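Local coordinates for LacI family transcription regulator (Bifidobacterium animalis subsp. lactis, PDB 4O5A), which probably binds operator DNA and regulates transcription in response to a small effector ligand, as other LacI family regulators do, at residues Y87-E101 and R302-L316. Residues are numbered along the deposited sequence; the frame is centred on the assembly and turned at random. Where two conformers were deposited one is given.
With SO4 (sulfate ion), chain E.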
ATOM      1  N   TYR A  87       1.636   1.360  -4.692  1.00 36.92           N
ATOM      2  CA  TYR A  87       1.975   2.251  -5.788  1.00 45.96           C
ATOM      3  C   TYR A  87       1.070   3.475  -5.829  1.00 36.16           C
ATOM      4  O   TYR A  87       1.536   4.620  -5.861  1.00 32.12           O
ATOM      5  CB  TYR A  87       1.868   1.512  -7.121  1.00 53.98           C
ATOM      6  CG  TYR A  87       1.890   2.446  -8.311  1.00 61.21           C
ATOM      7  CD1 TYR A  87       3.077   3.010  -8.745  1.00 62.66           C
ATOM      8  CD2 TYR A  87       0.725   2.770  -8.998  1.00 64.10           C
ATOM      9  CE1 TYR A  87       3.108   3.870  -9.824  1.00 68.19           C
ATOM     10  CE2 TYR A  87       0.749   3.633 -10.083  1.00 65.45           C
ATOM     11  CZ  TYR A  87       1.945   4.177 -10.492  1.00 67.14           C
ATOM     12  OH  TYR A  87       1.985   5.032 -11.570  1.00 67.27           O
ATOM     13  N   ILE A  88      -0.233   3.226  -5.881  1.00 34.27           N
ATOM     14  CA  ILE A  88      -1.204   4.302  -6.006  1.00 28.70           C
ATOM     15  C   ILE A  88      -1.091   5.270  -4.835  1.00 20.57           C
ATOM     16  O   ILE A  88      -1.216   6.480  -5.033  1.00 22.77           O
ATOM     17  CB  ILE A  88      -2.651   3.766  -6.117  1.00 32.14           C
ATOM     18  CG1 ILE A  88      -2.831   2.990  -7.422  1.00 45.56           C
ATOM     19  CG2 ILE A  88      -3.657   4.906  -6.088  1.00 30.71           C
ATOM     20  CD1 ILE A  88      -2.784   3.869  -8.661  1.00 45.81           C
HETATM   21  N   MSE A  89      -0.838   4.755  -3.628  1.00 21.26           N
HETATM   22  CA  MSE A  89      -0.735   5.667  -2.480  1.00 29.36           C
HETATM   23  C   MSE A  89       0.429   6.631  -2.670  1.00 22.82           C
HETATM   24  O   MSE A  89       0.313   7.816  -2.399  1.00 22.03           O
HETATM   25  CB  MSE A  89      -0.591   4.917  -1.150  1.00 31.43           C
HETATM   26  CG  MSE A  89      -1.890   4.672  -0.411  1.00 42.46           C
HETATM   27 SE   MSE A  89      -3.250   6.062  -0.583  0.64 75.43          SE
HETATM   28  CE  MSE A  89      -2.509   7.322   0.718  1.00 70.42           C
ATOM     29  N   ARG A  90       1.551   6.125  -3.159  1.00 21.66           N
ATOM     30  CA  ARG A  90       2.704   6.995  -3.374  1.00 21.99           C
ATOM     31  C   ARG A  90       2.429   7.992  -4.471  1.00 21.36           C
ATOM     32  O   ARG A  90       2.847   9.147  -4.383  1.00 23.44           O
ATOM     33  CB  ARG A  90       3.943   6.187  -3.737  1.00 25.87           C
ATOM     34  CG  ARG A  90       4.580   5.458  -2.590  1.00 30.25           C
ATOM     35  CD  ARG A  90       5.729   4.618  -3.103  1.00 38.14           C
ATOM     36  NE  ARG A  90       5.813   3.366  -2.371  1.00 39.35           N
ATOM     37  CZ  ARG A  90       6.491   2.295  -2.772  1.00 43.59           C
ATOM     38  NH1 ARG A  90       7.157   2.306  -3.916  1.00 45.07           N
ATOM     39  NH2 ARG A  90       6.496   1.209  -2.020  1.00 47.18           N
ATOM     40  N   LEU A  91       1.739   7.555  -5.521  1.00 20.23           N
ATOM     41  CA  LEU A  91       1.373   8.469  -6.599  1.00 20.35           C
ATOM     42  C   LEU A  91       0.498   9.594  -6.072  1.00 24.53           C
ATOM     43  O   LEU A  91       0.692  10.769  -6.414  1.00 22.99           O
ATOM     44  CB  LEU A  91       0.632   7.720  -7.711  1.00 22.87           C
ATOM     45  CG  LEU A  91       0.542   8.513  -9.016  1.00 28.93           C
ATOM     46  CD1 LEU A  91       1.918   8.563  -9.678  1.00 24.35           C
ATOM     47  CD2 LEU A  91      -0.497   7.914  -9.953  1.00 29.40           C
ATOM     48  N   ILE A  92      -0.474   9.236  -5.241  1.00 21.74           N
ATOM     49  CA  ILE A  92      -1.391  10.231  -4.701  1.00 21.36           C
ATOM     50  C   ILE A  92      -0.670  11.233  -3.788  1.00 21.89           C
ATOM     51  O   ILE A  92      -1.000  12.428  -3.800  1.00 23.12           O
ATOM     52  CB  ILE A  92      -2.594   9.556  -3.997  1.00 23.74           C
ATOM     53  CG1 ILE A  92      -3.510   8.940  -5.058  1.00 25.88           C
ATOM     54  CG2 ILE A  92      -3.384  10.552  -3.167  1.00 26.31           C
ATOM     55  CD1 ILE A  92      -4.666   8.160  -4.481  1.00 25.30           C
ATOM     56  N   SER A  93       0.294  10.760  -3.002  1.00 20.15           N
ATOM     57  CA  SER A  93       1.142  11.657  -2.206  1.00 25.57           C
ATOM     58  C   SER A  93       1.919  12.656  -3.078  1.00 22.95           C
ATOM     59  O   SER A  93       1.988  13.844  -2.760  1.00 24.52           O
ATOM     60  CB  SER A  93       2.124  10.875  -1.338  1.00 30.51           C
ATOM     61  OG  SER A  93       1.454  10.266  -0.258  1.00 35.06           O
ATOM     62  N   GLY A  94       2.518  12.167  -4.159  1.00 21.43           N
ATOM     63  CA  GLY A  94       3.230  13.035  -5.081  1.00 20.01           C
ATOM     64  C   GLY A  94       2.295  14.023  -5.758  1.00 22.00           C
ATOM     65  O   GLY A  94       2.606  15.222  -5.860  1.00 23.07           O
ATOM     66  N   LEU A  95       1.155  13.538  -6.247  1.00 19.36           N
ATOM     67  CA  LEU A  95       0.170  14.430  -6.856  1.00 17.80           C
ATOM     68  C   LEU A  95      -0.202  15.540  -5.880  1.00 22.83           C
ATOM     69  O   LEU A  95      -0.149  16.722  -6.222  1.00 19.38           O
ATOM     70  CB  LEU A  95      -1.112  13.665  -7.232  1.00 22.43           C
ATOM     71  CG  LEU A  95      -1.121  12.798  -8.493  1.00 24.47           C
ATOM     72  CD1 LEU A  95      -2.256  11.780  -8.406  1.00 26.80           C
ATOM     73  CD2 LEU A  95      -1.290  13.651  -9.749  1.00 19.66           C
ATOM     74  N   GLY A  96      -0.560  15.155  -4.661  1.00 23.46           N
ATOM     75  CA  GLY A  96      -0.943  16.115  -3.643  1.00 21.00           C
ATOM     76  C   GLY A  96       0.125  17.143  -3.323  1.00 25.43           C
ATOM     77  O   GLY A  96      -0.203  18.293  -3.035  1.00 26.04           O
ATOM     78  N   SER A  97       1.400  16.757  -3.395  1.00 22.04           N
ATOM     79  CA  SER A  97       2.475  17.684  -3.054  1.00 23.17           C
ATOM     80  C   SER A  97       2.487  18.845  -4.030  1.00 28.59           C
ATOM     81  O   SER A  97       2.888  19.951  -3.679  1.00 31.06           O
ATOM     82  CB  SER A  97       3.846  16.991  -2.995  1.00 22.43           C
ATOM     83  OG  SER A  97       4.418  16.771  -4.274  1.00 29.05           O
ATOM     84  N   ALA A  98       2.023  18.601  -5.254  1.00 22.98           N
ATOM     85  CA  ALA A  98       1.972  19.670  -6.247  1.00 22.06           C
ATOM     86  C   ALA A  98       0.616  20.374  -6.287  1.00 21.42           C
ATOM     87  O   ALA A  98       0.560  21.601  -6.441  1.00 22.27           O
ATOM     88  CB  ALA A  98       2.363  19.159  -7.633  1.00 24.58           C
ATOM     89  N   LEU A  99      -0.466  19.615  -6.150  1.00 22.62           N
ATOM     90  CA  LEU A  99      -1.805  20.210  -6.166  1.00 20.60           C
ATOM     91  C   LEU A  99      -1.999  21.171  -4.996  1.00 17.89           C
ATOM     92  O   LEU A  99      -2.669  22.191  -5.143  1.00 22.56           O
ATOM     93  CB  LEU A  99      -2.897  19.134  -6.166  1.00 22.96           C
ATOM     94  CG  LEU A  99      -2.866  18.197  -7.373  1.00 19.53           C
ATOM     95  CD1 LEU A  99      -3.887  17.087  -7.175  1.00 20.99           C
ATOM     96  CD2 LEU A  99      -3.125  18.977  -8.678  1.00 22.68           C
ATOM     97  N   GLU A 100      -1.386  20.865  -3.848  1.00 20.71           N
ATOM     98  CA  GLU A 100      -1.529  21.732  -2.670  1.00 22.06           C
ATOM     99  C   GLU A 100      -0.927  23.108  -2.884  1.00 23.29           C
ATOM    100  O   GLU A 100      -1.399  24.088  -2.302  1.00 23.53           O
ATOM    101  CB  GLU A 100      -0.896  21.099  -1.431  1.00 25.55           C
ATOM    102  CG  GLU A 100      -1.710  19.961  -0.841  1.00 26.69           C
ATOM    103  CD  GLU A 100      -3.033  20.424  -0.267  1.00 34.28           C
ATOM    104  OE1 GLU A 100      -3.079  21.533   0.316  1.00 33.42           O
ATOM    105  OE2 GLU A 100      -4.033  19.673  -0.391  1.00 29.31           O
ATOM    106  N   GLU A 101       0.116  23.174  -3.708  1.00 22.17           N
ATOM    107  CA  GLU A 101       0.751  24.455  -4.032  1.00 20.60           C
ATOM    108  C   GLU A 101      -0.217  25.426  -4.701  1.00 20.43           C
ATOM    109  O   GLU A 101      -0.010  26.639  -4.643  1.00 24.39           O
ATOM    110  CB  GLU A 101       1.980  24.237  -4.938  1.00 21.70           C
ATOM    111  CG  GLU A 101       3.106  23.469  -4.278  1.00 27.31           C
ATOM    112  CD  GLU A 101       4.320  23.296  -5.177  1.00 34.30           C
ATOM    113  OE1 GLU A 101       4.792  24.294  -5.760  1.00 49.85           O
ATOM    114  OE2 GLU A 101       4.814  22.158  -5.293  1.00 44.82           O
ATOM    115  N   ARG A 302      11.088   2.611  -9.078  1.00 22.97           N
ATOM    116  CA  ARG A 302      10.571   3.770  -9.814  1.00 30.55           C
ATOM    117  C   ARG A 302      10.361   4.903  -8.827  1.00 25.83           C
ATOM    118  O   ARG A 302       9.982   4.676  -7.676  1.00 24.29           O
ATOM    119  CB  ARG A 302       9.245   3.445 -10.510  1.00 33.11           C
ATOM    120  CG  ARG A 302       9.384   2.928 -11.935  1.00 51.56           C
ATOM    121  CD  ARG A 302       8.020   2.606 -12.567  1.00 59.85           C
ATOM    122  NE  ARG A 302       7.145   3.774 -12.682  1.00 63.70           N
ATOM    123  CZ  ARG A 302       5.934   3.856 -12.138  1.00 67.60           C
ATOM    124  NH1 ARG A 302       5.451   2.833 -11.445  1.00 70.42           N
ATOM    125  NH2 ARG A 302       5.207   4.956 -12.288  1.00 65.88           N
ATOM    126  N   ASN A 303      10.613   6.126  -9.269  1.00 29.54           N
ATOM    127  CA  ASN A 303      10.428   7.272  -8.404  1.00 30.88           C
ATOM    128  C   ASN A 303       8.972   7.719  -8.501  1.00 27.81           C
ATOM    129  O   ASN A 303       8.657   8.686  -9.198  1.00 24.98           O
ATOM    130  CB  ASN A 303      11.372   8.404  -8.812  1.00 31.52           C
ATOM    131  CG  ASN A 303      11.398   9.538  -7.806  1.00 34.80           C
ATOM    132  OD1 ASN A 303      10.525   9.644  -6.932  1.00 30.77           O
ATOM    133  ND2 ASN A 303      12.393  10.412  -7.937  1.00 40.59           N
ATOM    134  N   ILE A 304       8.093   6.995  -7.810  1.00 25.02           N
ATOM    135  CA  ILE A 304       6.656   7.223  -7.912  1.00 25.18           C
ATOM    136  C   ILE A 304       6.223   8.556  -7.319  1.00 26.58           C
ATOM    137  O   ILE A 304       5.319   9.204  -7.843  1.00 23.46           O
ATOM    138  CB  ILE A 304       5.881   6.111  -7.210  1.00 24.30           C
ATOM    139  CG1 ILE A 304       6.311   4.755  -7.772  1.00 32.12           C
ATOM    140  CG2 ILE A 304       4.380   6.313  -7.405  1.00 22.42           C
ATOM    141  CD1 ILE A 304       5.930   3.581  -6.871  1.00 36.12           C
ATOM    142  N   LEU A 305       6.846   8.950  -6.210  1.00 20.92           N
ATOM    143  CA  LEU A 305       6.553  10.251  -5.607  0.78 24.53           C
ATOM    144  C   LEU A 305       6.766  11.372  -6.612  1.00 28.51           C
ATOM    145  O   LEU A 305       5.851  12.160  -6.872  1.00 27.22           O
ATOM    146  CB  LEU A 305       7.422  10.499  -4.376  0.78 30.13           C
ATOM    147  CG  LEU A 305       6.983   9.903  -3.041  0.78 33.08           C
ATOM    148  CD1 LEU A 305       8.071  10.131  -1.999  0.78 35.95           C
ATOM    149  CD2 LEU A 305       5.680  10.559  -2.605  0.78 33.12           C
ATOM    150  N   GLU A 306       7.959  11.436  -7.195  1.00 24.42           N
ATOM    151  CA  GLU A 306       8.266  12.473  -8.170  1.00 24.53           C
ATOM    152  C   GLU A 306       7.418  12.332  -9.437  1.00 20.75           C
ATOM    153  O   GLU A 306       7.110  13.330 -10.092  1.00 23.19           O
ATOM    154  CB  GLU A 306       9.763  12.468  -8.497  1.00 28.61           C
ATOM    155  CG  GLU A 306      10.218  13.620  -9.369  1.00 44.84           C
ATOM    156  CD  GLU A 306       9.795  14.976  -8.830  1.00 54.86           C
ATOM    157  OE1 GLU A 306       9.872  15.188  -7.596  1.00 46.67           O
ATOM    158  OE2 GLU A 306       9.387  15.833  -9.649  1.00 52.42           O
ATOM    159  N   SER A 307       7.037  11.103  -9.784  1.00 21.00           N
ATOM    160  CA  SER A 307       6.172  10.897 -10.951  1.00 24.12           C
ATOM    161  C   SER A 307       4.824  11.560 -10.706  1.00 22.70           C
ATOM    162  O   SER A 307       4.262  12.236 -11.582  1.00 21.45           O
ATOM    163  CB  SER A 307       5.966   9.405 -11.223  1.00 25.99           C
ATOM    164  OG  SER A 307       7.091   8.868 -11.896  1.00 30.85           O
ATOM    165  N   GLY A 308       4.320  11.374  -9.499  1.00 20.36           N
ATOM    166  CA  GLY A 308       3.041  11.941  -9.115  1.00 21.48           C
ATOM    167  C   GLY A 308       3.118  13.442  -9.151  1.00 24.03           C
ATOM    168  O   GLY A 308       2.202  14.101  -9.622  1.00 20.42           O
ATOM    169  N   ARG A 309       4.215  13.987  -8.641  1.00 17.98           N
ATOM    170  CA  ARG A 309       4.389  15.427  -8.592  1.00 21.64           C
ATOM    171  C   ARG A 309       4.446  16.001 -10.006  1.00 20.32           C
ATOM    172  O   ARG A 309       3.802  17.001 -10.308  1.00 23.79           O
ATOM    173  CB  ARG A 309       5.656  15.755  -7.806  1.00 20.52           C
ATOM    174  CG  ARG A 309       5.880  17.213  -7.583  1.00 29.51           C
ATOM    175  CD  ARG A 309       7.008  17.430  -6.582  1.00 31.35           C
ATOM    176  NE  ARG A 309       7.397  18.826  -6.584  1.00 34.38           N
ATOM    177  CZ  ARG A 309       6.711  19.793  -5.991  1.00 34.68           C
ATOM    178  NH1 ARG A 309       5.594  19.516  -5.334  1.00 34.61           N
ATOM    179  NH2 ARG A 309       7.145  21.039  -6.064  1.00 33.42           N
ATOM    180  N   LEU A 310       5.203  15.348 -10.885  1.00 20.60           N
ATOM    181  CA  LEU A 310       5.304  15.801 -12.259  1.00 20.10           C
ATOM    182  C   LEU A 310       3.953  15.725 -12.967  1.00 21.35           C
ATOM    183  O   LEU A 310       3.609  16.610 -13.746  1.00 24.17           O
ATOM    184  CB  LEU A 310       6.341  14.967 -13.008  1.00 23.44           C
ATOM    185  CG  LEU A 310       6.824  15.560 -14.322  1.00 37.42           C
ATOM    186  CD1 LEU A 310       7.194  17.036 -14.144  1.00 32.87           C
ATOM    187  CD2 LEU A 310       8.016  14.765 -14.810  1.00 44.13           C
ATOM    188  N   ALA A 311       3.186  14.673 -12.681  1.00 21.83           N
ATOM    189  CA  ALA A 311       1.880  14.486 -13.319  1.00 23.85           C
ATOM    190  C   ALA A 311       0.934  15.634 -12.978  1.00 24.75           C
ATOM    191  O   ALA A 311       0.230  16.153 -13.844  1.00 19.79           O
ATOM    192  CB  ALA A 311       1.264  13.161 -12.906  1.00 20.54           C
ATOM    193  N   ALA A 312       0.920  16.021 -11.709  1.00 21.37           N
ATOM    194  CA  ALA A 312       0.080  17.130 -11.273  1.00 23.07           C
ATOM    195  C   ALA A 312       0.530  18.435 -11.922  1.00 24.11           C
ATOM    196  O   ALA A 312      -0.290  19.228 -12.408  1.00 22.03           O
ATOM    197  CB  ALA A 312       0.105  17.231  -9.759  1.00 19.70           C
ATOM    198  N   GLN A 313       1.837  18.663 -11.961  1.00 21.02           N
ATOM    199  CA  GLN A 313       2.349  19.882 -12.578  1.00 21.80           C
ATOM    200  C   GLN A 313       1.963  19.951 -14.046  1.00 23.90           C
ATOM    201  O   GLN A 313       1.617  21.013 -14.553  1.00 22.96           O
ATOM    202  CB  GLN A 313       3.870  19.982 -12.411  1.00 25.68           C
ATOM    203  CG  GLN A 313       4.294  20.131 -10.960  1.00 28.04           C
ATOM    204  CD  GLN A 313       5.791  20.046 -10.764  1.00 31.61           C
ATOM    205  OE1 GLN A 313       6.469  19.257 -11.422  1.00 27.86           O
ATOM    206  NE2 GLN A 313       6.317  20.860  -9.853  1.00 31.49           N
ATOM    207  N   LEU A 314       2.020  18.812 -14.728  1.00 22.58           N
ATOM    208  CA  LEU A 314       1.718  18.787 -16.157  1.00 22.40           C
ATOM    209  C   LEU A 314       0.236  19.051 -16.411  1.00 22.10           C
ATOM    210  O   LEU A 314      -0.127  19.756 -17.354  1.00 24.41           O
ATOM    211  CB  LEU A 314       2.126  17.442 -16.770  1.00 23.42           C
ATOM    212  CG  LEU A 314       3.633  17.214 -16.848  1.00 29.76           C
ATOM    213  CD1 LEU A 314       3.928  15.814 -17.381  1.00 32.57           C
ATOM    214  CD2 LEU A 314       4.305  18.276 -17.717  1.00 34.19           C
HETATM  215  N   MSE A 315      -0.623  18.493 -15.570  1.00 21.70           N
HETATM  216  CA  MSE A 315      -2.049  18.713 -15.751  1.00 22.07           C
HETATM  217  C   MSE A 315      -2.387  20.160 -15.466  1.00 24.86           C
HETATM  218  O   MSE A 315      -3.222  20.734 -16.141  1.00 23.68           O
HETATM  219  CB  MSE A 315      -2.889  17.770 -14.884  1.00 20.98           C
HETATM  220  CG  MSE A 315      -2.883  16.342 -15.408  1.00 19.86           C
HETATM  221 SE   MSE A 315      -4.002  15.157 -14.362  0.54 22.42          SE
HETATM  222  CE  MSE A 315      -2.968  15.085 -12.732  1.00 21.11           C
ATOM    223  N   LEU A 316      -1.730  20.754 -14.474  1.00 21.37           N
ATOM    224  CA  LEU A 316      -1.942  22.176 -14.187  1.00 23.04           C
ATOM    225  C   LEU A 316      -1.519  23.069 -15.353  1.00 23.42           C
ATOM    226  O   LEU A 316      -2.158  24.084 -15.635  1.00 24.33           O
ATOM    227  CB  LEU A 316      -1.204  22.574 -12.909  1.00 23.80           C
ATOM    228  CG  LEU A 316      -1.926  22.065 -11.663  1.00 27.56           C
ATOM    229  CD1 LEU A 316      -1.035  22.152 -10.421  1.00 35.71           C
ATOM    230  CD2 LEU A 316      -3.210  22.850 -11.465  1.00 28.06           C
TER
HETATM  231  S   SO4 E 404      10.028  20.613  -8.628  0.68 64.24           S
HETATM  232  O1  SO4 E 404      11.445  20.518  -8.956  0.68 69.79           O
HETATM  233  O2  SO4 E 404       9.349  21.432  -9.628  0.68 63.66           O
HETATM  234  O3  SO4 E 404       9.451  19.273  -8.574  0.68 63.45           O
HETATM  235  O4  SO4 E 404       9.888  21.246  -7.325  0.68 69.89           O
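Gly-94 and Gly-308 face each other where helix 88-99 meets the helix that starts at Ile-304. Their CA atoms are 4.2 Å apart. The axes of these short helical segments come within 6.4 Å and cross at -45°. Backbone meets backbone here through three CA-H...O contacts: Gly-94 CA to Leu-305 O, Arg-309 CA to Gly-94 O and Leu-95 CA to Gly-308 O. A CB on either glycine would clash with the other helix.

Apolar packing runs on from the crossing. Leu-95 is a knob in the hole formed by Gly-308, Ala-311, Ala-312 and Met-315, its CD2 lying 3.7 Å from Met-315 CE. The CB atoms of Ala-98 and Ala-312 meet at 3.7 Å. Beyond the glycines, Ile-304 lays CG2 against the CB of Arg-90 and brings CD1 to the edge of the Tyr-87 ring.

Both helices cover one side of the parallel sheet in one lobe of the periplasmic-binding-protein-like fold. Leu-157 on strand 156-160 touches Ala-311 and Met-315. The chain returns to this lobe for the second helix after building most of the other lobe.

Arg-302 NH2 makes a weak bond to Tyr-87 OH, while its NE pairs with Glu-329. Arg-309 keeps CG anti to its N (chi1 -175°) and extends to NE, which carries the guanidinium to Glu-101. NH1 and NH2 both grip Glu-101 OE2, NH2 at 2.7 Å on the syn lone pair. The carboxylate and guanidinium are nearly coplanar (19°). NH1 also donates to Ser-97 OG at 3.2 Å. Replacing Arg-309 with a leucine would probably leave Glu-101 without its cationic mate and Ser-97 OG without this donor. NE and NH2 hold a sulfate, probably from the crystallisation liquor, which Gln-313 NE2 also binds at 3.1 Å from O2.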